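Local coordinates for protein methionyl-tRNA formyltransferase (Clostridium thermocellum, PDB 1ZGH) that probably transfers a formyl group from 10-formyltetrahydrofolate to the amino group of the methionyl moiety of initiator methionyl-tRNA, at residues F103-L108 and R148-Y153; L120-I125 and I215-G220. One frame throughout, in Å; residues are numbered along the deposited sequence.

Contact 1: residues F103-L108 and R148-Y153; sequences FHMTDL and RDLDLY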
loop_
_atom_site.group_PDB
_atom_site.type_symbol
_atom_site.label_atom_id
_atom_site.label_comp_id
_atom_site.label_asym_id
_atom_site.label_seq_id
_atom_site.Cartn_x
_atom_site.Cartn_y
_atom_site.Cartn_z
ATOM N N PHE A 103 -6.255 3.992 -1.482
ATOM C CA PHE A 103 -5.889 3.254 -2.679
ATOM C C PHE A 103 -5.519 1.848 -2.270
ATOM O O PHE A 103 -4.432 1.628 -1.740
ATOM C CB PHE A 103 -4.730 3.970 -3.377
ATOM C CG PHE A 103 -5.114 5.294 -3.930
ATOM C CD1 PHE A 103 -5.044 6.430 -3.150
ATOM C CD2 PHE A 103 -5.583 5.411 -5.230
ATOM C CE1 PHE A 103 -5.401 7.646 -3.668
ATOM C CE2 PHE A 103 -5.921 6.629 -5.747
ATOM C CZ PHE A 103 -5.840 7.740 -4.976
ATOM N N HIS A 104 -6.449 0.907 -2.444
ATOM C CA HIS A 104 -6.290 -0.438 -1.888
ATOM C C HIS A 104 -6.024 -1.420 -3.029
ATOM O O HIS A 104 -6.770 -1.464 -3.996
ATOM C CB HIS A 104 -7.509 -0.802 -1.055
ATOM C CG HIS A 104 -7.486 -2.188 -0.508
ATOM N ND1 HIS A 104 -6.819 -2.526 0.648
ATOM C CD2 HIS A 104 -8.053 -3.332 -0.964
ATOM C CE1 HIS A 104 -6.984 -3.815 0.887
ATOM N NE2 HIS A 104 -7.741 -4.327 -0.070
HETATM N N MSE A 105 -4.920 -2.164 -2.944
HETATM C CA MSE A 105 -4.423 -2.897 -4.123
HETATM C C MSE A 105 -5.070 -4.249 -4.365
HETATM O O MSE A 105 -4.417 -5.194 -4.806
HETATM C CB MSE A 105 -2.890 -3.020 -4.096
HETATM C CG MSE A 105 -2.311 -3.865 -3.018
HETATM SE SE MSE A 105 -0.417 -4.358 -3.560
HETATM C CE MSE A 105 0.318 -2.610 -3.709
ATOM N N THR A 106 -6.366 -4.351 -4.101
ATOM C CA THR A 106 -7.109 -5.533 -4.498
ATOM C C THR A 106 -8.325 -5.140 -5.352
ATOM O O THR A 106 -8.771 -3.968 -5.377
ATOM C CB THR A 106 -7.565 -6.370 -3.300
ATOM O OG1 THR A 106 -8.621 -5.685 -2.598
ATOM C CG2 THR A 106 -6.400 -6.645 -2.361
ATOM N N ASP A 107 -8.819 -6.146 -6.057
ATOM C CA ASP A 107 -9.986 -6.036 -6.902
ATOM C C ASP A 107 -11.261 -6.186 -6.022
ATOM O O ASP A 107 -11.946 -7.215 -6.028
ATOM C CB ASP A 107 -9.869 -7.108 -8.014
ATOM C CG ASP A 107 -10.872 -6.892 -9.165
ATOM O OD1 ASP A 107 -11.663 -5.932 -9.104
ATOM O OD2 ASP A 107 -10.863 -7.696 -10.132
ATOM N N LEU A 108 -11.567 -5.134 -5.265
ATOM C CA LEU A 108 -12.622 -5.171 -4.234
ATOM C C LEU A 108 -13.988 -5.501 -4.831
ATOM O O LEU A 108 -14.281 -5.046 -5.942
ATOM C CB LEU A 108 -12.685 -3.830 -3.490
ATOM C CG LEU A 108 -11.533 -3.577 -2.516
ATOM C CD1 LEU A 108 -11.497 -2.099 -2.110
ATOM C CD2 LEU A 108 -11.662 -4.452 -1.304
ATOM N N ARG A 148 -7.459 0.473 -11.467
ATOM C CA ARG A 148 -6.418 0.340 -12.493
ATOM C C ARG A 148 -5.643 -0.961 -12.276
ATOM O O ARG A 148 -5.485 -1.385 -11.132
ATOM C CB ARG A 148 -5.446 1.525 -12.447
ATOM C CG ARG A 148 -6.060 2.872 -12.805
ATOM C CD ARG A 148 -6.416 2.980 -14.277
ATOM N NE ARG A 148 -7.174 4.212 -14.558
ATOM C CZ ARG A 148 -8.484 4.289 -14.791
ATOM N NH1 ARG A 148 -9.263 3.210 -14.804
ATOM N NH2 ARG A 148 -9.036 5.472 -15.044
ATOM N N ASP A 149 -5.168 -1.584 -13.359
ATOM C CA ASP A 149 -4.374 -2.815 -13.271
ATOM C C ASP A 149 -2.975 -2.598 -12.669
ATOM O O ASP A 149 -2.364 -1.514 -12.824
ATOM C CB ASP A 149 -4.187 -3.461 -14.651
ATOM C CG ASP A 149 -5.492 -3.971 -15.259
ATOM O OD1 ASP A 149 -6.432 -4.346 -14.512
ATOM O OD2 ASP A 149 -5.570 -3.993 -16.505
ATOM N N LEU A 150 -2.491 -3.631 -11.980
ATOM C CA LEU A 150 -1.168 -3.639 -11.360
ATOM C C LEU A 150 -0.558 -5.036 -11.415
ATOM O O LEU A 150 -1.157 -6.010 -10.940
ATOM C CB LEU A 150 -1.242 -3.187 -9.890
ATOM C CG LEU A 150 0.079 -3.237 -9.100
ATOM C CD1 LEU A 150 1.155 -2.227 -9.566
ATOM C CD2 LEU A 150 -0.185 -3.107 -7.641
ATOM N N ASP A 151 0.643 -5.124 -11.976
ATOM C CA ASP A 151 1.414 -6.360 -11.982
ATOM C C ASP A 151 2.176 -6.566 -10.661
ATOM O O ASP A 151 2.667 -5.609 -10.057
ATOM C CB ASP A 151 2.405 -6.328 -13.150
ATOM C CG ASP A 151 1.703 -6.337 -14.531
ATOM O OD1 ASP A 151 0.690 -7.062 -14.710
ATOM O OD2 ASP A 151 2.211 -5.648 -15.448
ATOM N N LEU A 152 2.299 -7.827 -10.234
ATOM C CA LEU A 152 2.892 -8.165 -8.942
ATOM C C LEU A 152 4.216 -8.980 -9.028
ATOM O O LEU A 152 4.552 -9.746 -8.121
ATOM C CB LEU A 152 1.856 -8.931 -8.090
ATOM C CG LEU A 152 0.571 -8.157 -7.747
ATOM C CD1 LEU A 152 -0.339 -9.058 -6.917
ATOM C CD2 LEU A 152 0.865 -6.896 -6.983
ATOM N N TYR A 153 4.974 -8.795 -10.104
ATOM C CA TYR A 153 6.314 -9.339 -10.170
ATOM C C TYR A 153 7.318 -8.411 -9.451
ATOM O O TYR A 153 7.091 -7.177 -9.388
ATOM C CB TYR A 153 6.758 -9.506 -11.613
ATOM C CG TYR A 153 6.117 -10.604 -12.393
ATOM C CD1 TYR A 153 6.705 -11.884 -12.476
ATOM C CD2 TYR A 153 4.940 -10.375 -13.101
ATOM C CE1 TYR A 153 6.096 -12.910 -13.239
ATOM C CE2 TYR A 153 4.361 -11.395 -13.861
ATOM C CZ TYR A 153 4.937 -12.650 -13.907
ATOM O OH TYR A 153 4.328 -13.595 -14.679
#

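Contact 2: residues L120-I125 and I215-G220; sequences LIERGI and IRMLDG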
loop_
_atom_site.group_PDB
_atom_site.type_symbol
_atom_site.label_atom_id
_atom_site.label_comp_id
_atom_site.label_asym_id
_atom_site.label_seq_id
_atom_site.Cartn_x
_atom_site.Cartn_y
_atom_site.Cartn_z
ATOM N N LEU A 120 -1.756 -11.312 -1.422
ATOM C CA LEU A 120 -1.896 -11.599 -2.866
ATOM C C LEU A 120 -0.802 -12.558 -3.388
ATOM O O LEU A 120 -1.101 -13.504 -4.106
ATOM C CB LEU A 120 -1.845 -10.295 -3.673
ATOM C CG LEU A 120 -3.074 -9.389 -3.490
ATOM C CD1 LEU A 120 -2.714 -7.959 -3.961
ATOM C CD2 LEU A 120 -4.276 -9.946 -4.234
ATOM N N ILE A 121 0.457 -12.272 -3.036
ATOM C CA ILE A 121 1.603 -13.085 -3.459
ATOM C C ILE A 121 1.554 -14.487 -2.851
ATOM O O ILE A 121 1.712 -15.456 -3.598
ATOM C CB ILE A 121 2.950 -12.395 -3.233
ATOM C CG1 ILE A 121 3.051 -11.178 -4.153
ATOM C CG2 ILE A 121 4.163 -13.380 -3.534
ATOM C CD1 ILE A 121 4.323 -10.351 -3.967
ATOM N N GLU A 122 1.236 -14.620 -1.558
ATOM C CA GLU A 122 0.887 -15.959 -0.984
ATOM C C GLU A 122 -0.134 -16.744 -1.771
ATOM O O GLU A 122 -0.092 -17.988 -1.821
ATOM C CB GLU A 122 0.323 -15.813 0.423
ATOM C CG GLU A 122 1.355 -15.578 1.473
ATOM C CD GLU A 122 0.730 -15.633 2.861
ATOM O OE1 GLU A 122 0.128 -16.686 3.221
ATOM O OE2 GLU A 122 0.804 -14.607 3.565
ATOM N N ARG A 123 -1.137 -16.062 -2.303
ATOM C CA ARG A 123 -2.161 -16.731 -3.063
ATOM C C ARG A 123 -1.725 -17.022 -4.521
ATOM O O ARG A 123 -2.540 -17.435 -5.307
ATOM C CB ARG A 123 -3.468 -15.957 -3.004
ATOM C CG ARG A 123 -4.132 -16.031 -1.618
ATOM C CD ARG A 123 -5.256 -15.045 -1.446
ATOM N NE ARG A 123 -5.956 -15.228 -0.174
ATOM C CZ ARG A 123 -5.437 -14.958 1.023
ATOM N NH1 ARG A 123 -4.222 -14.457 1.146
ATOM N NH2 ARG A 123 -6.159 -15.165 2.115
ATOM N N GLY A 124 -0.459 -16.805 -4.864
ATOM C CA GLY A 124 0.020 -17.014 -6.235
ATOM C C GLY A 124 -0.535 -16.044 -7.282
ATOM O O GLY A 124 -0.561 -16.368 -8.486
ATOM N N ILE A 125 -0.997 -14.869 -6.855
ATOM C CA ILE A 125 -1.602 -13.934 -7.794
ATOM C C ILE A 125 -0.502 -13.045 -8.429
ATOM O O ILE A 125 0.349 -12.491 -7.717
ATOM C CB ILE A 125 -2.691 -13.090 -7.098
ATOM C CG1 ILE A 125 -3.870 -13.980 -6.712
ATOM C CG2 ILE A 125 -3.168 -11.907 -7.969
ATOM C CD1 ILE A 125 -4.700 -13.421 -5.585
ATOM N N ILE A 215 10.771 -14.157 0.256
ATOM C CA ILE A 215 11.854 -13.201 0.303
ATOM C C ILE A 215 11.503 -11.893 -0.430
ATOM O O ILE A 215 11.625 -10.798 0.156
ATOM C CB ILE A 215 13.176 -13.766 -0.255
ATOM C CG1 ILE A 215 13.608 -15.004 0.551
ATOM C CG2 ILE A 215 14.256 -12.643 -0.234
ATOM C CD1 ILE A 215 14.776 -15.728 -0.080
ATOM N N ARG A 216 11.038 -11.993 -1.675
ATOM C CA ARG A 216 10.737 -10.781 -2.438
ATOM C C ARG A 216 9.565 -9.950 -1.860
ATOM O O ARG A 216 9.629 -8.732 -1.897
ATOM C CB ARG A 216 10.466 -11.073 -3.901
ATOM C CG ARG A 216 9.069 -11.620 -4.230
ATOM C CD ARG A 216 9.095 -12.154 -5.636
ATOM N NE ARG A 216 7.876 -12.863 -6.015
ATOM C CZ ARG A 216 6.779 -12.295 -6.501
ATOM N NH1 ARG A 216 6.692 -10.978 -6.712
ATOM N NH2 ARG A 216 5.775 -13.061 -6.832
HETATM N N MSE A 217 8.541 -10.626 -1.337
HETATM C CA MSE A 217 7.306 -9.971 -0.886
HETATM C C MSE A 217 7.536 -9.217 0.424
HETATM O O MSE A 217 6.763 -8.332 0.747
HETATM C CB MSE A 217 6.137 -10.936 -0.741
HETATM C CG MSE A 217 6.085 -11.716 0.585
HETATM SE SE MSE A 217 4.715 -13.098 0.574
HETATM C CE MSE A 217 4.711 -13.511 2.580
ATOM N N LEU A 218 8.607 -9.572 1.146
ATOM C CA LEU A 218 9.037 -8.877 2.360
ATOM C C LEU A 218 10.264 -7.955 2.241
ATOM O O LEU A 218 10.727 -7.398 3.257
ATOM C CB LEU A 218 9.237 -9.917 3.468
ATOM C CG LEU A 218 7.958 -10.686 3.799
ATOM C CD1 LEU A 218 8.253 -12.004 4.509
ATOM C CD2 LEU A 218 6.994 -9.855 4.579
ATOM N N ASP A 219 10.765 -7.784 1.007
ATOM C CA ASP A 219 11.935 -7.009 0.674
ATOM C C ASP A 219 11.512 -5.597 0.275
ATOM O O ASP A 219 11.341 -5.267 -0.903
ATOM C CB ASP A 219 12.719 -7.750 -0.399
ATOM C CG ASP A 219 14.084 -7.160 -0.687
ATOM O OD1 ASP A 219 14.495 -6.115 -0.088
ATOM O OD2 ASP A 219 14.761 -7.727 -1.579
ATOM N N GLY A 220 11.354 -4.749 1.288
ATOM C CA GLY A 220 10.992 -3.351 1.056
ATOM C C GLY A 220 11.066 -2.517 2.318
ATOM O O GLY A 220 11.026 -3.055 3.421
HETATM O O HOH W 1 2.843 -13.152 -7.533
#

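Contact 1: residues F103-L108 and R148-Y153
Met105, a selenomethionine just beyond the end of strand 100-104, lays the tip of its side chain against Leu150 near the end of strand 144-151 and Leu152 just beyond it. Its methyl CE meets CD2 of Leu150 at 4.0 Å, and its SE is 4.4 Å from CD2 of Leu152. The same two leucine methyls, Leu150 CD2 and Leu152 CD2, lie 4.0 Å apart, so the end of the Met105 side chain rests on a small paired apolar surface. Contact is purely van der Waals and small, 95 Å² in all, and all three residues are buried. The Met105 side chain leaves with CG between the backbone N and the carbonyl carbon, runs out through SE, then bends at chi3 (59°), which turns CE onto Leu150. Leu150 answers from its strand with CG trans to the backbone N (chi1 176°), its side chain running aslant to that of Met105. Behind the methionine, its carbonyl O accepts a hydrogen bond from Thr128 OG1, and Thr106 OG1 is held by Phe110 O. In the mixed sheet of the formyl transferase part, strand 127-134 lies between strands 100-104 and 144-151, so the contact reaches past a strand; it sits in the apolar layer between this sheet and the helices, where Phe160 of helix 156-178 and Pro116 and Leu117 of helix 116-122 complete the surroundings of Met105.

Contact 2: residues L120-I125 and I215-G220
A Schellman motif ends helix 116-122 next to the C-terminal end of helix 208-217, joining the formyl transferase part of the chain to the part assigned to the C-terminal domain. In the motif Ile125 N reaches Leu120 O and Gly124 N reaches Ile121 O, with Gly124 at positive phi. Ile121, whose carbonyl takes part in the motif, carries the contact with its side chain. It lies over one face of the Arg216 guanidinium and spans it with two methyls: CD1 is 3.7 Å from NH1 of Arg216, while CG2 is 3.7 Å from NH2 of the same residue. CD1 also touches CB of Met217 at 3.7 Å, and the Ile121 and Met217 side chains run past one another in opposite senses. The selenomethionine stays extended beyond CG, which carries its CE out to CG of Glu122, 4.1 Å away, at the exposed margin of the contact; the Glu122 carboxylate itself pairs with Arg195. Arg216 sets out with chi1 at 79° and is stretched from CG to NE, placing its flat end beside the turn. There a water in the guanidinium plane accepts from NH2 of Arg216 at 3.0 Å and donates to Ile125 O at 2.6 Å, bridging the segments. NE forms a salt bridge with Asp213, and NH1 is held by the carbonyls of Leu152 and Gly154, so each nitrogen of the buried group has a polar partner. Helix 208-217 leans its other side on strand 233-243 through Ile215, whereas Leu120 of helix 116-122 packs against Phe192 of strand 191-192.

The centres of the two contacts are 13 Å apart, and their segments alternate along the chain. Leu152 belongs to both neighbourhoods. Through the 2.8 Å approach of Leu152 O to Arg216 NH1 it connects the end of strand 144-151 to helix 208-217, and its CD1 packs against Leu120 CB at 3.8 Å. Leu120 also meets the first segment of contact 1, its CD1 3.4 Å from Met105 O, so helix 116-122 lies against both segments of contact 1 and, through 120-125, takes part in contact 2. Together they form a continuous packed path from the sheet of the formyl transferase part to the helix of the C-terminal part.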